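Long-range contacts in mannosephosphate isomerase, putative (Archaeoglobus fulgidus, PDB 1ZX5), which probably interconverts D-mannose 6-phosphate and D-fructose 6-phosphate as a zinc-dependent type I phosphomannose isomerase: residues F7-Q12 and F259-K264; K134-I139 and N209-E214; L252-G257 and A267-G272. One frame throughout, in Å; residues are numbered along the deposited sequence. Where two conformers were deposited one is given.

Contact 1: residues F7-Q12 and F259-K264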
ATOM      1  N   PHE A   7      18.085  10.139   0.802  1.00 27.82           N
ATOM      2  CA  PHE A   7      16.823  10.161   1.508  1.00 27.23           C
ATOM      3  C   PHE A   7      15.970  11.353   1.092  1.00 27.48           C
ATOM      4  O   PHE A   7      16.342  12.510   1.317  1.00 27.87           O
ATOM      5  CB  PHE A   7      17.058  10.168   3.027  1.00 27.09           C
ATOM      6  CG  PHE A   7      18.077   9.154   3.495  1.00 26.30           C
ATOM      7  CD1 PHE A   7      17.864   7.787   3.309  1.00 26.53           C
ATOM      8  CD2 PHE A   7      19.249   9.570   4.111  1.00 25.38           C
ATOM      9  CE1 PHE A   7      18.812   6.852   3.733  1.00 26.47           C
ATOM     10  CE2 PHE A   7      20.198   8.645   4.540  1.00 26.23           C
ATOM     11  CZ  PHE A   7      19.972   7.281   4.352  1.00 25.57           C
ATOM     12  N   ILE A   8      14.830  11.050   0.477  1.00 27.07           N
ATOM     13  CA  ILE A   8      13.902  12.056  -0.003  1.00 26.88           C
ATOM     14  C   ILE A   8      12.638  11.983   0.847  1.00 27.18           C
ATOM     15  O   ILE A   8      12.097  10.903   1.080  1.00 27.07           O
ATOM     16  CB  ILE A   8      13.611  11.883  -1.516  1.00 26.82           C
ATOM     17  CG1 ILE A   8      14.904  12.106  -2.323  1.00 26.70           C
ATOM     18  CG2 ILE A   8      12.463  12.820  -1.985  1.00 25.33           C
ATOM     19  CD1 ILE A   8      14.832  11.666  -3.793  1.00 26.92           C
ATOM     20  N   PHE A   9      12.196  13.140   1.325  1.00 27.47           N
ATOM     21  CA  PHE A   9      11.061  13.228   2.232  1.00 28.37           C
ATOM     22  C   PHE A   9       9.887  13.913   1.541  1.00 28.74           C
ATOM     23  O   PHE A   9      10.089  14.648   0.578  1.00 28.90           O
ATOM     24  CB  PHE A   9      11.490  13.959   3.511  1.00 27.62           C
ATOM     25  CG  PHE A   9      12.523  13.200   4.292  1.00 27.99           C
ATOM     26  CD1 PHE A   9      12.142  12.188   5.167  1.00 26.80           C
ATOM     27  CD2 PHE A   9      13.886  13.453   4.108  1.00 27.61           C
ATOM     28  CE1 PHE A   9      13.091  11.458   5.870  1.00 27.05           C
ATOM     29  CE2 PHE A   9      14.844  12.720   4.804  1.00 27.74           C
ATOM     30  CZ  PHE A   9      14.447  11.720   5.685  1.00 26.52           C
ATOM     31  N   GLN A  10       8.666  13.655   2.005  1.00 29.86           N
ATOM     32  CA  GLN A  10       7.514  14.439   1.533  1.00 30.96           C
ATOM     33  C   GLN A  10       7.581  15.823   2.133  1.00 31.42           C
ATOM     34  O   GLN A  10       7.860  15.960   3.320  1.00 31.80           O
ATOM     35  CB  GLN A  10       6.172  13.800   1.910  1.00 30.71           C
ATOM     36  CG  GLN A  10       5.863  12.568   1.112  1.00 31.33           C
ATOM     37  CD  GLN A  10       4.395  12.193   1.112  1.00 30.17           C
ATOM     38  OE1 GLN A  10       3.648  12.443   2.061  1.00 32.83           O
ATOM     39  NE2 GLN A  10       3.985  11.560   0.052  1.00 27.85           N
ATOM     40  N   ALA A  11       7.319  16.832   1.309  1.00 32.16           N
ATOM     41  CA  ALA A  11       7.251  18.231   1.742  1.00 32.67           C
ATOM     42  C   ALA A  11       5.988  18.540   2.563  1.00 33.10           C
ATOM     43  O   ALA A  11       6.021  19.367   3.480  1.00 33.51           O
ATOM     44  CB  ALA A  11       7.316  19.137   0.530  1.00 32.58           C
ATOM     45  N   GLN A  12       4.882  17.885   2.207  0.50 32.88           N
ATOM     46  CA  GLN A  12       3.585  18.064   2.865  0.50 32.43           C
ATOM     47  C   GLN A  12       2.856  16.727   2.918  0.50 32.29           C
ATOM     48  O   GLN A  12       3.100  15.849   2.087  0.50 32.17           O
ATOM     49  CB  GLN A  12       2.722  19.137   2.151  0.50 32.32           C
ATOM     50  CG  GLN A  12       2.592  18.994   0.629  0.50 31.80           C
ATOM     51  CD  GLN A  12       1.562  19.944  -0.004  0.50 32.47           C
ATOM     52  OE1 GLN A  12       1.554  21.150   0.253  0.50 32.35           O
ATOM     53  NE2 GLN A  12       0.695  19.392  -0.848  0.50 31.14           N
ATOM     54  N   PHE A 259      14.485   6.832  14.129  1.00 23.15           N
ATOM     55  CA  PHE A 259      15.633   6.344  13.333  1.00 23.37           C
ATOM     56  C   PHE A 259      16.552   7.458  12.881  1.00 23.04           C
ATOM     57  O   PHE A 259      16.083   8.463  12.379  1.00 22.90           O
ATOM     58  CB  PHE A 259      15.143   5.591  12.074  1.00 23.13           C
ATOM     59  CG  PHE A 259      14.377   4.349  12.393  1.00 24.58           C
ATOM     60  CD1 PHE A 259      15.036   3.123  12.523  1.00 22.60           C
ATOM     61  CD2 PHE A 259      13.001   4.408  12.608  1.00 24.07           C
ATOM     62  CE1 PHE A 259      14.342   1.975  12.852  1.00 22.30           C
ATOM     63  CE2 PHE A 259      12.299   3.255  12.941  1.00 25.97           C
ATOM     64  CZ  PHE A 259      12.973   2.040  13.066  1.00 23.47           C
ATOM     65  N   ILE A 260      17.857   7.256  13.032  1.00 23.40           N
ATOM     66  CA  ILE A 260      18.857   8.093  12.358  1.00 23.73           C
ATOM     67  C   ILE A 260      19.320   7.333  11.111  1.00 24.03           C
ATOM     68  O   ILE A 260      19.623   6.144  11.182  1.00 24.00           O
ATOM     69  CB  ILE A 260      20.036   8.467  13.308  1.00 24.05           C
ATOM     70  CG1 ILE A 260      19.491   9.301  14.485  1.00 23.98           C
ATOM     71  CG2 ILE A 260      21.152   9.219  12.550  1.00 21.67           C
ATOM     72  CD1 ILE A 260      20.451   9.444  15.642  1.00 26.66           C
ATOM     73  N   LEU A 261      19.311   8.015   9.968  1.00 24.13           N
ATOM     74  CA  LEU A 261      19.624   7.405   8.682  1.00 24.50           C
ATOM     75  C   LEU A 261      20.955   7.964   8.212  1.00 24.76           C
ATOM     76  O   LEU A 261      21.170   9.179   8.253  1.00 25.46           O
ATOM     77  CB  LEU A 261      18.517   7.702   7.644  1.00 24.70           C
ATOM     78  CG  LEU A 261      17.026   7.477   7.992  1.00 25.30           C
ATOM     79  CD1 LEU A 261      16.079   7.894   6.847  1.00 24.28           C
ATOM     80  CD2 LEU A 261      16.759   6.037   8.401  1.00 23.22           C
ATOM     81  N   ARG A 262      21.859   7.091   7.789  1.00 24.38           N
ATOM     82  CA  ARG A 262      23.180   7.535   7.318  1.00 24.48           C
ATOM     83  C   ARG A 262      23.483   6.885   5.976  1.00 24.12           C
ATOM     84  O   ARG A 262      23.641   5.667   5.887  1.00 23.71           O
ATOM     85  CB  ARG A 262      24.286   7.211   8.338  1.00 23.41           C
ATOM     86  CG  ARG A 262      24.092   7.864   9.706  1.00 25.19           C
ATOM     87  CD  ARG A 262      25.226   7.509  10.675  1.00 25.31           C
ATOM     88  NE  ARG A 262      25.129   8.256  11.932  1.00 29.65           N
ATOM     89  CZ  ARG A 262      24.430   7.891  13.021  1.00 31.54           C
ATOM     90  NH1 ARG A 262      23.705   6.753  13.063  1.00 27.98           N
ATOM     91  NH2 ARG A 262      24.459   8.686  14.092  1.00 30.84           N
ATOM     92  N   GLY A 263      23.533   7.714   4.939  1.00 24.50           N
ATOM     93  CA  GLY A 263      23.829   7.283   3.583  1.00 25.24           C
ATOM     94  C   GLY A 263      24.844   8.248   3.008  1.00 26.27           C
ATOM     95  O   GLY A 263      25.916   8.451   3.577  1.00 26.70           O
ATOM     96  N   LYS A 264      24.519   8.869   1.883  1.00 27.12           N
ATOM     97  CA  LYS A 264      25.407   9.893   1.350  1.00 27.90           C
ATOM     98  C   LYS A 264      25.346  11.138   2.245  1.00 27.75           C
ATOM     99  O   LYS A 264      26.334  11.848   2.396  1.00 27.76           O
ATOM    100  CB  LYS A 264      25.064  10.194  -0.104  1.00 28.36           C
ATOM    101  CG  LYS A 264      25.380   9.007  -1.013  1.00 30.54           C
ATOM    102  CD  LYS A 264      25.197   9.321  -2.486  1.00 33.74           C
ATOM    103  CE  LYS A 264      23.755   9.632  -2.806  1.00 34.36           C
ATOM    104  NZ  LYS A 264      23.609   9.923  -4.268  1.00 37.55           N
TER
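The backbone N of Phe7, whose ring packs on Leu261 and Gly263, hydrogen-bonds to Glu265 OE2, while Lys264 N binds Ser6 OG and Lys264 NZ binds Leu4 O. These bonds tether the N-terminal segment to the cupin domain, at the hairpin joining antiparallel strands 259-262 and 266-269. Between residues 7-12 and 259-264 themselves the meeting is apolar. Leu261 CB sits over one face of the Phe7 ring as a CH-pi contact, 3.8 Å from the ring centroid and 20° off its normal. It is displaced toward the rim, with Phe7 CZ the closest ring atom at 3.6 Å. Phe7 CG stands beside its own backbone N (chi1 -46°), which carries the ring forward to the turn, where its edge abuts the backbone: Phe7 CE2 lies 3.5 Å from Gly263 N, and CZ lies 3.9 Å from Arg262 C, an atom in the ring plane. Phe284 adds an edge-to-face partner to the same ring, and Cys275 and Val277 of the other cupin sheet also touch it. Farther along, Phe9 reaches the end of the same leucine, Phe9 CZ lying 4.3 Å from Leu261 CD1.

Contact 2: residues K134-I139 and N209-E214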
ATOM      1  N   LYS A 134     -15.290 -17.751   1.379  1.00 32.79           N
ATOM      2  CA  LYS A 134     -15.015 -18.954   2.162  1.00 34.51           C
ATOM      3  C   LYS A 134     -15.684 -20.205   1.573  1.00 34.90           C
ATOM      4  O   LYS A 134     -15.273 -21.320   1.867  1.00 35.25           O
ATOM      5  CB  LYS A 134     -15.332 -18.753   3.652  1.00 35.01           C
ATOM      6  CG  LYS A 134     -16.790 -18.526   3.988  1.00 37.39           C
ATOM      7  CD  LYS A 134     -16.907 -17.943   5.380  1.00 41.55           C
ATOM      8  CE  LYS A 134     -18.356 -17.938   5.842  1.00 44.75           C
ATOM      9  NZ  LYS A 134     -18.491 -17.119   7.089  1.00 47.54           N
ATOM     10  N   GLU A 135     -16.697 -20.005   0.729  1.00 35.33           N
ATOM     11  CA  GLU A 135     -17.283 -21.079  -0.076  1.00 36.00           C
ATOM     12  C   GLU A 135     -17.575 -20.547  -1.478  1.00 35.58           C
ATOM     13  O   GLU A 135     -17.649 -19.335  -1.670  1.00 35.34           O
ATOM     14  CB  GLU A 135     -18.585 -21.612   0.554  1.00 36.29           C
ATOM     15  CG  GLU A 135     -18.434 -22.289   1.942  1.00 39.41           C
ATOM     16  CD  GLU A 135     -17.535 -23.547   1.951  1.00 42.62           C
ATOM     17  OE1 GLU A 135     -17.547 -24.326   0.963  1.00 43.98           O
ATOM     18  OE2 GLU A 135     -16.821 -23.761   2.963  1.00 43.92           O
ATOM     19  N   ASP A 136     -17.734 -21.449  -2.449  1.00 35.30           N
ATOM     20  CA  ASP A 136     -18.226 -21.092  -3.785  1.00 35.07           C
ATOM     21  C   ASP A 136     -19.547 -20.327  -3.679  1.00 35.06           C
ATOM     22  O   ASP A 136     -20.404 -20.664  -2.864  1.00 34.95           O
ATOM     23  CB  ASP A 136     -18.454 -22.343  -4.637  1.00 35.02           C
ATOM     24  CG  ASP A 136     -17.159 -23.009  -5.096  1.00 35.24           C
ATOM     25  OD1 ASP A 136     -16.051 -22.544  -4.754  1.00 34.26           O
ATOM     26  OD2 ASP A 136     -17.260 -24.022  -5.819  1.00 36.30           O
ATOM     27  N   VAL A 137     -19.697 -19.284  -4.487  1.00 35.11           N
ATOM     28  CA  VAL A 137     -20.943 -18.514  -4.530  1.00 34.98           C
ATOM     29  C   VAL A 137     -21.403 -18.365  -5.976  1.00 35.39           C
ATOM     30  O   VAL A 137     -20.608 -18.503  -6.906  1.00 35.28           O
ATOM     31  CB  VAL A 137     -20.820 -17.094  -3.851  1.00 35.00           C
ATOM     32  CG1 VAL A 137     -20.502 -17.215  -2.366  1.00 34.26           C
ATOM     33  CG2 VAL A 137     -19.798 -16.212  -4.565  1.00 33.83           C
ATOM     34  N   LYS A 138     -22.690 -18.097  -6.159  1.00 36.07           N
ATOM     35  CA  LYS A 138     -23.233 -17.811  -7.478  1.00 37.08           C
ATOM     36  C   LYS A 138     -23.494 -16.309  -7.600  1.00 37.03           C
ATOM     37  O   LYS A 138     -24.092 -15.707  -6.711  1.00 36.74           O
ATOM     38  CB  LYS A 138     -24.523 -18.601  -7.714  1.00 36.81           C
ATOM     39  CG  LYS A 138     -24.377 -20.121  -7.613  1.00 37.80           C
ATOM     40  CD  LYS A 138     -25.679 -20.804  -8.025  1.00 38.75           C
ATOM     41  CE  LYS A 138     -25.817 -22.208  -7.427  1.00 42.71           C
ATOM     42  NZ  LYS A 138     -25.105 -23.253  -8.229  1.00 44.09           N
ATOM     43  N   ILE A 139     -23.040 -15.712  -8.698  1.00 37.76           N
ATOM     44  CA  ILE A 139     -23.285 -14.293  -8.974  1.00 38.89           C
ATOM     45  C   ILE A 139     -24.745 -13.893  -8.730  1.00 39.16           C
ATOM     46  O   ILE A 139     -25.007 -12.871  -8.097  1.00 39.01           O
ATOM     47  CB  ILE A 139     -22.815 -13.890 -10.409  1.00 38.92           C
ATOM     48  CG1 ILE A 139     -21.375 -13.374 -10.381  1.00 39.49           C
ATOM     49  CG2 ILE A 139     -23.712 -12.805 -11.014  1.00 40.38           C
ATOM     50  CD1 ILE A 139     -21.155 -12.072  -9.584  1.00 38.74           C
ATOM     51  N   ASN A 209     -13.796 -13.144  -8.599  1.00 28.59           N
ATOM     52  CA  ASN A 209     -13.562 -14.572  -8.363  1.00 28.77           C
ATOM     53  C   ASN A 209     -14.637 -15.089  -7.400  1.00 29.06           C
ATOM     54  O   ASN A 209     -14.639 -14.750  -6.212  1.00 29.06           O
ATOM     55  CB  ASN A 209     -12.147 -14.787  -7.802  1.00 28.72           C
ATOM     56  CG  ASN A 209     -11.753 -16.270  -7.688  1.00 28.71           C
ATOM     57  OD1 ASN A 209     -12.583 -17.174  -7.809  1.00 29.62           O
ATOM     58  ND2 ASN A 209     -10.474 -16.510  -7.431  1.00 28.26           N
ATOM     59  N   THR A 210     -15.554 -15.892  -7.924  1.00 29.66           N
ATOM     60  CA  THR A 210     -16.669 -16.423  -7.140  1.00 30.60           C
ATOM     61  C   THR A 210     -16.362 -17.773  -6.481  1.00 31.26           C
ATOM     62  O   THR A 210     -17.220 -18.329  -5.787  1.00 31.35           O
ATOM     63  CB  THR A 210     -17.946 -16.560  -7.995  1.00 30.94           C
ATOM     64  OG1 THR A 210     -17.647 -17.294  -9.191  1.00 30.87           O
ATOM     65  CG2 THR A 210     -18.516 -15.169  -8.350  1.00 30.69           C
ATOM     66  N   LYS A 211     -15.144 -18.285  -6.688  1.00 31.79           N
ATOM     67  CA  LYS A 211     -14.721 -19.553  -6.086  1.00 32.48           C
ATOM     68  C   LYS A 211     -14.214 -19.383  -4.660  1.00 32.63           C
ATOM     69  O   LYS A 211     -13.707 -18.323  -4.283  1.00 32.16           O
ATOM     70  CB  LYS A 211     -13.611 -20.235  -6.910  1.00 32.62           C
ATOM     71  CG  LYS A 211     -13.946 -20.549  -8.350  1.00 34.74           C
ATOM     72  CD  LYS A 211     -15.283 -21.269  -8.478  1.00 38.45           C
ATOM     73  CE  LYS A 211     -15.885 -21.057  -9.861  1.00 40.87           C
ATOM     74  NZ  LYS A 211     -17.284 -21.569  -9.931  1.00 42.18           N
ATOM     75  N   LYS A 212     -14.342 -20.458  -3.886  1.00 33.09           N
ATOM     76  CA  LYS A 212     -13.722 -20.577  -2.578  1.00 33.74           C
ATOM     77  C   LYS A 212     -12.224 -20.303  -2.679  1.00 33.63           C
ATOM     78  O   LYS A 212     -11.543 -20.798  -3.581  1.00 33.63           O
ATOM     79  CB  LYS A 212     -13.965 -21.980  -2.009  1.00 33.70           C
ATOM     80  CG  LYS A 212     -13.401 -22.196  -0.614  1.00 34.15           C
ATOM     81  CD  LYS A 212     -13.651 -23.623  -0.121  1.00 35.02           C
ATOM     82  CE  LYS A 212     -12.980 -23.827   1.241  1.00 37.70           C
ATOM     83  NZ  LYS A 212     -13.052 -25.255   1.684  1.00 39.85           N
ATOM     84  N   VAL A 213     -11.724 -19.485  -1.763  1.00 33.82           N
ATOM     85  CA  VAL A 213     -10.298 -19.208  -1.681  1.00 34.04           C
ATOM     86  C   VAL A 213      -9.808 -19.733  -0.338  1.00 34.56           C
ATOM     87  O   VAL A 213     -10.403 -19.444   0.705  1.00 34.27           O
ATOM     88  CB  VAL A 213     -10.004 -17.693  -1.872  1.00 34.18           C
ATOM     89  CG1 VAL A 213      -8.573 -17.353  -1.520  1.00 33.19           C
ATOM     90  CG2 VAL A 213     -10.296 -17.284  -3.307  1.00 33.68           C
ATOM     91  N   GLU A 214      -8.751 -20.538  -0.374  1.00 35.30           N
ATOM     92  CA  GLU A 214      -8.128 -21.037   0.853  1.00 36.40           C
ATOM     93  C   GLU A 214      -7.354 -19.919   1.544  1.00 36.51           C
ATOM     94  O   GLU A 214      -6.816 -19.032   0.880  1.00 36.08           O
ATOM     95  CB  GLU A 214      -7.191 -22.208   0.553  1.00 36.54           C
ATOM     96  CG  GLU A 214      -7.837 -23.410  -0.156  1.00 38.92           C
ATOM     97  CD  GLU A 214      -8.912 -24.096   0.675  1.00 41.97           C
ATOM     98  OE1 GLU A 214      -8.824 -24.074   1.918  1.00 43.85           O
ATOM     99  OE2 GLU A 214      -9.848 -24.670   0.077  1.00 44.06           O
TER
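Lys212 N donates to Asp136 OD1 over 2.8 Å, an almost straight bond (174° at the hydrogen) that meets the carboxylate oxygen nearly along its C-O direction. A second bond, Val137 N to Thr210 O at 3.0 Å, also enters its carbonyl close to head-on. Together they fasten two irregular surface loops, one leading into helix 139-146 with Lys138 at its N-cap, the other following helix 201-207. The second loop is shaped by an Asx turn, in which Asn209 OD1 accepts from Lys211 N at 3.0 Å. Thr210 O has an additional weak CA-H...O approach from Asp136. Outward from these bonds, Lys212 CG, anti to the backbone N (chi1 -178°), lies 3.2 Å from Lys134 O, and the extended chain carries CD and CE on past the same oxygen. It lies alongside Glu135, both pointing the same way, but Glu135 OE2 and Lys212 NZ remain 4.3 Å apart, beyond a salt bridge; the lysine has instead a long ion pair with Glu214 in its own loop. Lys134 NZ hydrogen-bonds to the carbonyl of Thr155. On the apolar flank, Val137 CG2 packs on Thr210 CB. Ile139, which also touches Trp201 and Lys205 of helix 201-207, crosses Thr210 at about a right angle, its CG1 3.9 Å from Thr210 CG2.

Contact 3: residues L252-G257 and A267-G272. With EDO (1,2-ethanediol), chain C.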
ATOM      1  N   LEU A 252      11.011   3.584   2.698  1.00 24.74           N
ATOM      2  CA  LEU A 252      11.079   3.146   4.088  1.00 24.87           C
ATOM      3  C   LEU A 252       9.913   3.751   4.840  1.00 24.89           C
ATOM      4  O   LEU A 252       9.629   4.938   4.690  1.00 25.60           O
ATOM      5  CB  LEU A 252      12.385   3.631   4.746  1.00 24.11           C
ATOM      6  CG  LEU A 252      13.712   3.303   4.066  1.00 25.39           C
ATOM      7  CD1 LEU A 252      14.864   4.034   4.783  1.00 24.80           C
ATOM      8  CD2 LEU A 252      13.962   1.781   4.017  1.00 24.44           C
ATOM      9  N   TYR A 253       9.244   2.951   5.663  1.00 24.57           N
ATOM     10  CA  TYR A 253       8.212   3.489   6.541  1.00 23.52           C
ATOM     11  C   TYR A 253       8.576   3.175   7.986  1.00 23.56           C
ATOM     12  O   TYR A 253       8.813   2.015   8.331  1.00 23.61           O
ATOM     13  CB  TYR A 253       6.817   2.942   6.191  1.00 23.11           C
ATOM     14  CG  TYR A 253       5.789   3.345   7.231  1.00 22.94           C
ATOM     15  CD1 TYR A 253       5.285   4.654   7.270  1.00 22.00           C
ATOM     16  CD2 TYR A 253       5.355   2.438   8.195  1.00 21.56           C
ATOM     17  CE1 TYR A 253       4.375   5.052   8.251  1.00 22.68           C
ATOM     18  CE2 TYR A 253       4.439   2.811   9.170  1.00 21.76           C
ATOM     19  CZ  TYR A 253       3.959   4.115   9.199  1.00 24.03           C
ATOM     20  OH  TYR A 253       3.066   4.485  10.176  1.00 24.68           O
ATOM     21  N   ALA A 254       8.603   4.201   8.835  1.00 23.49           N
ATOM     22  CA  ALA A 254       8.930   4.016  10.255  1.00 24.00           C
ATOM     23  C   ALA A 254       7.690   3.579  11.032  1.00 23.96           C
ATOM     24  O   ALA A 254       6.822   4.391  11.329  1.00 24.32           O
ATOM     25  CB  ALA A 254       9.529   5.312  10.851  1.00 22.92           C
ATOM     26  N   ALA A 255       7.598   2.294  11.325  1.00 24.22           N
ATOM     27  CA  ALA A 255       6.422   1.739  11.997  1.00 25.22           C
ATOM     28  C   ALA A 255       6.455   1.938  13.512  1.00 26.37           C
ATOM     29  O   ALA A 255       5.427   2.236  14.113  1.00 27.11           O
ATOM     30  CB  ALA A 255       6.270   0.249  11.663  1.00 24.74           C
ATOM     31  N   GLU A 256       7.629   1.732  14.115  1.00 27.06           N
ATOM     32  CA  GLU A 256       7.860   1.933  15.550  1.00 28.74           C
ATOM     33  C   GLU A 256       9.256   2.481  15.753  1.00 27.74           C
ATOM     34  O   GLU A 256      10.210   1.969  15.176  1.00 27.51           O
ATOM     35  CB  GLU A 256       7.770   0.607  16.341  1.00 28.52           C
ATOM     36  CG  GLU A 256       6.370   0.012  16.438  1.00 31.54           C
ATOM     37  CD  GLU A 256       6.360  -1.408  17.009  1.00 32.07           C
ATOM     38  OE1 GLU A 256       7.229  -1.734  17.859  1.00 37.56           O
ATOM     39  OE2 GLU A 256       5.477  -2.197  16.604  1.00 35.65           O
ATOM     40  N   GLY A 257       9.367   3.514  16.584  1.00 27.51           N
ATOM     41  CA  GLY A 257      10.656   4.006  17.038  1.00 26.79           C
ATOM     42  C   GLY A 257      11.129   5.208  16.255  1.00 26.33           C
ATOM     43  O   GLY A 257      10.470   5.655  15.318  1.00 26.93           O
ATOM     44  N   ALA A 267      20.191  11.857   7.931  1.00 25.74           N
ATOM     45  CA  ALA A 267      18.824  12.335   8.083  1.00 25.41           C
ATOM     46  C   ALA A 267      18.198  11.580   9.243  1.00 25.14           C
ATOM     47  O   ALA A 267      18.855  10.771   9.887  1.00 24.64           O
ATOM     48  CB  ALA A 267      18.029  12.102   6.806  1.00 25.17           C
ATOM     49  N   ASP A 268      16.937  11.847   9.530  1.00 25.08           N
ATOM     50  CA  ASP A 268      16.242  11.003  10.493  1.00 25.63           C
ATOM     51  C   ASP A 268      14.815  10.714  10.055  1.00 24.99           C
ATOM     52  O   ASP A 268      14.323  11.298   9.090  1.00 24.38           O
ATOM     53  CB  ASP A 268      16.339  11.561  11.925  1.00 26.44           C
ATOM     54  CG  ASP A 268      15.599  12.886  12.113  1.00 29.99           C
ATOM     55  OD1 ASP A 268      15.010  13.421  11.162  1.00 32.61           O
ATOM     56  OD2 ASP A 268      15.614  13.396  13.253  1.00 36.59           O
ATOM     57  N   LEU A 269      14.164   9.785  10.743  1.00 24.56           N
ATOM     58  CA  LEU A 269      12.814   9.390  10.381  1.00 23.91           C
ATOM     59  C   LEU A 269      12.004   9.083  11.641  1.00 23.71           C
ATOM     60  O   LEU A 269      12.382   8.224  12.446  1.00 23.61           O
ATOM     61  CB  LEU A 269      12.854   8.180   9.430  1.00 23.46           C
ATOM     62  CG  LEU A 269      11.539   7.752   8.761  1.00 24.35           C
ATOM     63  CD1 LEU A 269      11.010   8.836   7.838  1.00 21.34           C
ATOM     64  CD2 LEU A 269      11.740   6.441   8.009  1.00 23.73           C
ATOM     65  N   HIS A 270      10.890   9.791  11.806  1.00 23.68           N
ATOM     66  CA  HIS A 270       9.995   9.581  12.941  1.00 23.50           C
ATOM     67  C   HIS A 270       8.938   8.560  12.600  1.00 23.88           C
ATOM     68  O   HIS A 270       8.580   8.406  11.425  1.00 23.31           O
ATOM     69  CB  HIS A 270       9.312  10.904  13.327  1.00 23.47           C
ATOM     70  CG  HIS A 270      10.248  11.916  13.889  1.00 22.15           C
ATOM     71  ND1 HIS A 270      10.376  12.139  15.243  1.00 22.65           N
ATOM     72  CD2 HIS A 270      11.115  12.762  13.283  1.00 22.26           C
ATOM     73  CE1 HIS A 270      11.288  13.075  15.449  1.00 21.61           C
ATOM     74  NE2 HIS A 270      11.746  13.475  14.276  1.00 22.26           N
ATOM     75  N   ARG A 271       8.468   7.850  13.632  1.00 24.77           N
ATOM     76  CA  ARG A 271       7.321   6.949  13.541  0.50 25.43           C
ATOM     77  C   ARG A 271       6.175   7.635  12.773  1.00 25.02           C
ATOM     78  O   ARG A 271       5.813   8.765  13.093  1.00 25.22           O
ATOM     79  CB  ARG A 271       6.872   6.542  14.961  0.50 25.18           C
ATOM     80  CG  ARG A 271       5.421   6.005  15.097  0.50 26.09           C
ATOM     81  CD  ARG A 271       5.035   5.848  16.581  0.50 27.74           C
ATOM     82  NE  ARG A 271       3.590   5.957  16.837  0.50 31.76           N
ATOM     83  CZ  ARG A 271       2.935   7.112  16.962  0.50 34.25           C
ATOM     84  NH1 ARG A 271       1.626   7.113  17.195  0.50 35.86           N
ATOM     85  NH2 ARG A 271       3.578   8.275  16.844  0.50 33.54           N
ATOM     86  N   GLY A 272       5.605   6.962  11.781  1.00 24.48           N
ATOM     87  CA  GLY A 272       4.479   7.524  11.037  1.00 24.11           C
ATOM     88  C   GLY A 272       4.854   8.194   9.727  1.00 24.21           C
ATOM     89  O   GLY A 272       3.971   8.646   8.971  1.00 24.29           O
TER
HETATM   90  C1  EDO C 800       2.129   1.520  14.039  1.00 44.06           C
HETATM   91  O1  EDO C 800       1.080   2.286  14.667  1.00 43.78           O
HETATM   92  C2  EDO C 800       2.336   2.004  12.598  1.00 42.94           C
HETATM   93  O2  EDO C 800       3.185   3.152  12.568  1.00 41.58           O
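Leu269 and Ala254 turn toward each other: chi1 of -171° swings Leu269 CG across to Ala254, and its CD2 lies 3.8 Å from Ala254 CB, while the same methyl brushes Leu252 CB more loosely. Ala254 CB is also pressed against the backbone, 3.3 Å from His270 O. Tyr253 lies against Gly272, Tyr253 CE1 3.5 Å from Gly272 C and Tyr253 OH 3.5 Å from Gly272 CA. Strand 250-256 belongs to one antiparallel sheet of the cupin domain and strand 266-269 to the other; the contact joins the two where the chain leaves 266-269 to enter strand 274-277. The link is Gly272 N to Ala254 O, 2.9 Å and nearly straight (170°), with the donor in the carbonyl plane, and Arg271 CA makes a CA-H...O approach to the same oxygen. Gly272 has a positive phi (97°), and with Arg271 before it the backbone resembles the centre of a type II turn. Arg271 CG passes 3.9 Å from Ala255 O before the chain runs on, extended to NE. Ala255 and Glu256 form a classic beta bulge opposite Lys292. A 1,2-ethanediol, probably from the crystallisation liquor, bridges the segment: Tyr253 OH donates to its O2, which lies near the plane of the ring, at 2.7 Å, and that O2 donates to Ala255 O at 2.9 Å, while Trp24 NE1 also binds the diol.

Contacts 1 and 3 adjoin, their centres 10 Å apart, and share the hairpin of strands 259-262 and 266-269. Probable backbone hydrogen bonds tie them together, Leu261 N to Ala267 O and Phe259 O to Leu269 N, both 2.8 Å, and Phe9 of contact 1 packs by its CZ against Asp268 O of contact 3. Contact 2 lies across the chain's centre from both, its centre 44 Å from that of contact 1 and 39 Å from that of contact 3. It is at the end where beta-L-fructofuranose is bound: the Lys134 side chain is about 12 Å from the sugar.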